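Local coordinates for giding protein-mglB (Thermus thermophilus, PDB 1J3W), which probably acts as a molecular adaptor with guanine-nucleotide exchange activity in gliding motility, as a Roadblock/LC7-type protein, at residues B[95-107]-B[118-130]. Numbering follows the deposited sequence.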
loop_
_atom_site.group_PDB
_atom_site.type_symbol
_atom_site.label_atom_id
_atom_site.label_comp_id
_atom_site.label_asym_id
_atom_site.label_seq_id
_atom_site.Cartn_x
_atom_site.Cartn_y
_atom_site.Cartn_z
ATOM N N TYR B 95 17.757 1.543 -0.546
ATOM C CA TYR B 95 17.740 2.465 -1.675
ATOM C C TYR B 95 17.060 1.741 -2.825
ATOM O O TYR B 95 17.441 0.623 -3.173
ATOM C CB TYR B 95 19.165 2.832 -2.097
ATOM C CG TYR B 95 19.248 3.662 -3.358
ATOM C CD1 TYR B 95 19.107 5.045 -3.314
ATOM C CD2 TYR B 95 19.460 3.060 -4.600
ATOM C CE1 TYR B 95 19.177 5.815 -4.469
ATOM C CE2 TYR B 95 19.529 3.824 -5.768
ATOM C CZ TYR B 95 19.386 5.199 -5.692
ATOM O OH TYR B 95 19.435 5.965 -6.838
ATOM N N VAL B 96 16.046 2.371 -3.405
ATOM C CA VAL B 96 15.333 1.795 -4.533
ATOM C C VAL B 96 15.233 2.847 -5.629
ATOM O O VAL B 96 14.879 3.997 -5.365
ATOM C CB VAL B 96 13.912 1.348 -4.135
ATOM C CG1 VAL B 96 13.204 0.729 -5.332
ATOM C CG2 VAL B 96 13.984 0.353 -2.992
ATOM N N ASP B 97 15.553 2.461 -6.859
ATOM C CA ASP B 97 15.477 3.394 -7.972
ATOM C C ASP B 97 14.974 2.654 -9.202
ATOM O O ASP B 97 15.273 1.478 -9.401
ATOM C CB ASP B 97 16.856 4.012 -8.240
ATOM C CG ASP B 97 16.796 5.201 -9.192
ATOM O OD1 ASP B 97 15.725 5.837 -9.307
ATOM O OD2 ASP B 97 17.830 5.511 -9.814
ATOM N N GLU B 98 14.181 3.341 -10.011
ATOM C CA GLU B 98 13.648 2.739 -11.218
ATOM C C GLU B 98 14.753 2.401 -12.202
ATOM O O GLU B 98 15.664 3.202 -12.434
ATOM C CB GLU B 98 12.650 3.683 -11.893
ATOM C CG GLU B 98 11.258 3.647 -11.304
ATOM C CD GLU B 98 10.277 4.491 -12.097
ATOM O OE1 GLU B 98 10.293 4.406 -13.342
ATOM O OE2 GLU B 98 9.489 5.229 -11.476
ATOM N N ALA B 99 14.671 1.204 -12.770
ATOM C CA ALA B 99 15.629 0.749 -13.771
ATOM C C ALA B 99 14.762 0.509 -14.999
ATOM O O ALA B 99 14.455 -0.629 -15.352
ATOM C CB ALA B 99 16.298 -0.544 -13.324
ATOM N N GLY B 100 14.356 1.599 -15.636
ATOM C CA GLY B 100 13.495 1.479 -16.792
ATOM C C GLY B 100 12.064 1.447 -16.301
ATOM O O GLY B 100 11.803 1.590 -15.106
ATOM N N GLU B 101 11.126 1.234 -17.213
ATOM C CA GLU B 101 9.720 1.218 -16.853
ATOM C C GLU B 101 9.218 -0.027 -16.133
ATOM O O GLU B 101 8.192 0.026 -15.460
ATOM C CB GLU B 101 8.869 1.438 -18.106
ATOM C CG GLU B 101 8.995 2.830 -18.691
ATOM C CD GLU B 101 8.571 3.903 -17.708
ATOM O OE1 GLU B 101 7.404 3.871 -17.263
ATOM O OE2 GLU B 101 9.403 4.776 -17.378
ATOM N N HIS B 102 9.935 -1.139 -16.247
ATOM C CA HIS B 102 9.453 -2.368 -15.629
ATOM C C HIS B 102 10.340 -3.044 -14.597
ATOM O O HIS B 102 10.071 -4.183 -14.215
ATOM C CB HIS B 102 9.116 -3.387 -16.719
ATOM C CG HIS B 102 8.222 -2.847 -17.791
ATOM N ND1 HIS B 102 8.707 -2.227 -18.921
ATOM C CD2 HIS B 102 6.872 -2.804 -17.887
ATOM C CE1 HIS B 102 7.695 -1.825 -19.670
ATOM N NE2 HIS B 102 6.571 -2.163 -19.065
ATOM N N ALA B 103 11.382 -2.363 -14.136
ATOM C CA ALA B 103 12.261 -2.971 -13.146
ATOM C C ALA B 103 12.725 -1.964 -12.104
ATOM O O ALA B 103 12.597 -0.756 -12.290
ATOM C CB ALA B 103 13.463 -3.613 -13.832
ATOM N N LEU B 104 13.267 -2.486 -11.009
ATOM C CA LEU B 104 13.740 -1.663 -9.905
ATOM C C LEU B 104 15.086 -2.150 -9.400
ATOM O O LEU B 104 15.307 -3.355 -9.278
ATOM C CB LEU B 104 12.754 -1.739 -8.737
ATOM C CG LEU B 104 11.308 -1.285 -8.964
ATOM C CD1 LEU B 104 10.425 -1.753 -7.817
ATOM C CD2 LEU B 104 11.269 0.223 -9.091
ATOM N N LEU B 105 15.977 -1.207 -9.113
ATOM C CA LEU B 105 17.280 -1.525 -8.541
ATOM C C LEU B 105 17.090 -1.386 -7.036
ATOM O O LEU B 105 16.523 -0.397 -6.573
ATOM C CB LEU B 105 18.348 -0.527 -8.986
ATOM C CG LEU B 105 19.629 -0.598 -8.138
ATOM C CD1 LEU B 105 20.355 -1.920 -8.381
ATOM C CD2 LEU B 105 20.520 0.576 -8.468
ATOM N N VAL B 106 17.554 -2.371 -6.280
ATOM C CA VAL B 106 17.433 -2.349 -4.827
ATOM C C VAL B 106 18.808 -2.524 -4.184
ATOM O O VAL B 106 19.546 -3.440 -4.533
ATOM C CB VAL B 106 16.530 -3.498 -4.320
ATOM C CG1 VAL B 106 16.416 -3.441 -2.798
ATOM C CG2 VAL B 106 15.147 -3.408 -4.973
ATOM N N LEU B 107 19.163 -1.624 -3.270
ATOM C CA LEU B 107 20.427 -1.735 -2.549
ATOM C C LEU B 107 20.115 -1.727 -1.064
ATOM O O LEU B 107 19.392 -0.856 -0.580
ATOM C CB LEU B 107 21.366 -0.566 -2.860
ATOM C CG LEU B 107 21.859 -0.410 -4.300
ATOM C CD1 LEU B 107 22.754 0.823 -4.416
ATOM C CD2 LEU B 107 22.638 -1.658 -4.710
ATOM N N VAL B 118 26.131 5.592 -2.064
ATOM C CA VAL B 118 24.988 4.761 -2.410
ATOM C C VAL B 118 24.130 5.430 -3.483
ATOM O O VAL B 118 23.763 4.805 -4.478
ATOM C CB VAL B 118 24.114 4.478 -1.159
ATOM C CG1 VAL B 118 22.807 3.815 -1.569
ATOM C CG2 VAL B 118 24.873 3.576 -0.191
ATOM N N LYS B 119 23.828 6.706 -3.287
ATOM C CA LYS B 119 22.992 7.425 -4.240
ATOM C C LYS B 119 23.689 7.720 -5.559
ATOM O O LYS B 119 23.076 7.626 -6.628
ATOM C CB LYS B 119 22.481 8.715 -3.605
ATOM C CG LYS B 119 21.703 8.452 -2.320
ATOM C CD LYS B 119 20.909 9.660 -1.874
ATOM C CE LYS B 119 19.736 9.916 -2.804
ATOM N NZ LYS B 119 18.953 11.098 -2.361
ATOM N N LEU B 120 24.968 8.070 -5.486
ATOM C CA LEU B 120 25.744 8.370 -6.686
ATOM C C LEU B 120 25.858 7.141 -7.581
ATOM O O LEU B 120 25.424 7.146 -8.734
ATOM C CB LEU B 120 27.148 8.847 -6.294
ATOM C CG LEU B 120 28.140 9.078 -7.439
ATOM C CD1 LEU B 120 27.621 10.176 -8.333
ATOM C CD2 LEU B 120 29.508 9.448 -6.879
ATOM N N HIS B 121 26.433 6.075 -7.041
ATOM C CA HIS B 121 26.618 4.860 -7.818
ATOM C C HIS B 121 25.321 4.088 -8.018
ATOM O O HIS B 121 25.181 3.337 -8.985
ATOM C CB HIS B 121 27.707 4.014 -7.158
ATOM C CG HIS B 121 29.034 4.707 -7.111
ATOM N ND1 HIS B 121 29.839 4.845 -8.221
ATOM C CD2 HIS B 121 29.655 5.377 -6.110
ATOM C CE1 HIS B 121 30.899 5.569 -7.907
ATOM N NE2 HIS B 121 30.811 5.905 -6.632
ATOM N N GLY B 122 24.369 4.280 -7.106
ATOM C CA GLY B 122 23.081 3.631 -7.250
ATOM C C GLY B 122 22.372 4.202 -8.470
ATOM O O GLY B 122 21.765 3.468 -9.240
ATOM N N LYS B 123 22.456 5.518 -8.654
ATOM C CA LYS B 123 21.824 6.159 -9.807
ATOM C C LYS B 123 22.494 5.688 -11.102
ATOM O O LYS B 123 21.828 5.420 -12.103
ATOM C CB LYS B 123 21.922 7.684 -9.682
ATOM C CG LYS B 123 21.351 8.446 -10.867
ATOM C CD LYS B 123 19.884 8.115 -11.108
ATOM C CE LYS B 123 19.005 8.580 -9.957
ATOM N NZ LYS B 123 17.569 8.259 -10.203
ATOM N N ARG B 124 23.819 5.589 -11.087
ATOM C CA ARG B 124 24.519 5.132 -12.278
ATOM C C ARG B 124 24.109 3.700 -12.598
ATOM O O ARG B 124 23.927 3.333 -13.760
ATOM C CB ARG B 124 26.028 5.211 -12.073
ATOM C CG ARG B 124 26.557 6.630 -11.985
ATOM C CD ARG B 124 28.045 6.644 -11.720
ATOM N NE ARG B 124 28.574 8.002 -11.759
ATOM C CZ ARG B 124 29.829 8.320 -11.463
ATOM N NH1 ARG B 124 30.687 7.374 -11.106
ATOM N NH2 ARG B 124 30.225 9.587 -11.520
ATOM N N ALA B 125 23.950 2.888 -11.560
ATOM C CA ALA B 125 23.566 1.501 -11.761
ATOM C C ALA B 125 22.163 1.376 -12.337
ATOM O O ALA B 125 21.933 0.587 -13.255
ATOM C CB ALA B 125 23.656 0.739 -10.448
ATOM N N SER B 126 21.223 2.153 -11.807
ATOM C CA SER B 126 19.856 2.061 -12.297
ATOM C C SER B 126 19.775 2.432 -13.772
ATOM O O SER B 126 19.029 1.812 -14.523
ATOM C CB SER B 126 18.915 2.941 -11.465
ATOM O OG SER B 126 19.228 4.314 -11.589
ATOM N N GLU B 127 20.544 3.430 -14.195
ATOM C CA GLU B 127 20.519 3.808 -15.604
ATOM C C GLU B 127 21.128 2.713 -16.469
ATOM O O GLU B 127 20.613 2.396 -17.545
ATOM C CB GLU B 127 21.285 5.102 -15.854
ATOM C CG GLU B 127 21.401 5.387 -17.343
ATOM C CD GLU B 127 22.246 6.590 -17.655
ATOM O OE1 GLU B 127 23.413 6.629 -17.210
ATOM O OE2 GLU B 127 21.741 7.493 -18.355
ATOM N N ALA B 128 22.235 2.140 -16.007
ATOM C CA ALA B 128 22.892 1.080 -16.759
ATOM C C ALA B 128 21.961 -0.118 -16.893
ATOM O O ALA B 128 21.865 -0.731 -17.955
ATOM C CB ALA B 128 24.178 0.667 -16.067
ATOM N N LEU B 129 21.268 -0.448 -15.808
ATOM C CA LEU B 129 20.354 -1.578 -15.817
ATOM C C LEU B 129 19.123 -1.300 -16.668
ATOM O O LEU B 129 18.547 -2.220 -17.245
ATOM C CB LEU B 129 19.950 -1.932 -14.382
ATOM C CG LEU B 129 21.102 -2.531 -13.570
ATOM C CD1 LEU B 129 20.814 -2.422 -12.081
ATOM C CD2 LEU B 129 21.309 -3.981 -13.976
ATOM N N ALA B 130 18.726 -0.034 -16.746
ATOM C CA ALA B 130 17.572 0.345 -17.553
ATOM C C ALA B 130 17.877 0.012 -19.011
ATOM O O ALA B 130 17.028 -0.522 -19.727
ATOM C CB ALA B 130 17.288 1.832 -17.401
HETATM O O HOH W 1 17.208 5.408 -13.509
#
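Tyr95, Leu105 and Leu107 close over Gly122, and this is the tightly packed part of the contact. The Tyr95 ring lies obliquely against the helix, its CE2 3.9 Å from Gly122 CA, while Leu107 CD1 reaches the same CA at 4.0 Å. A beta carbon on Gly122 would clash with the ring, so the close fit depends on a glycine. Beside it, Leu105 CD2 sits 3.2 Å from Gly122 O and also meets the Ala125 methyl, with CG of Leu105 anti to the backbone N (chi1 165°), which turns the isobutyl end toward the helix; its other branch, CD1, touches Leu129 CD1 at 3.8 Å, the two leucines crossing at about a right angle. Tyr95 OH is hydrogen-bonded to Glu84, on the adjoining strand 84-88. These contacts lay helix 115-135 along one face of the antiparallel hairpin of strands 93-98 and 103-109 in the Roadblock/LC7 domain, at 36° to strand 95-98, and helix 56-69 covers the other face of the sheet. The solvent side is polar, and of its salt-bridged pair only the lysine is exposed: Asp97 and Ser126 are buried. Lys123 bends its chain at chi2 and chi3 to bring NZ within 2.8 Å of Asp97 OD2, on the syn side but 27° out of the carboxylate plane; its bond to OD1 is weak. Ser126 OG lies 2.6 Å from the same Asp97 OD2 and 2.9 Å from Lys123 O, so either could accept its proton. An alanine at Asp97 would probably leave the Lys123 ammonium without its close counter-charge, Glu84 being a long, weak partner, and the Ser126 hydroxyl with Lys123 O as the remaining acceptor of the two. A water donates to both Ser126 OG and Glu98 O, bridging helix and strand end, and farther along the Ala130 methyl rests against Gly100 N in the hairpin turn.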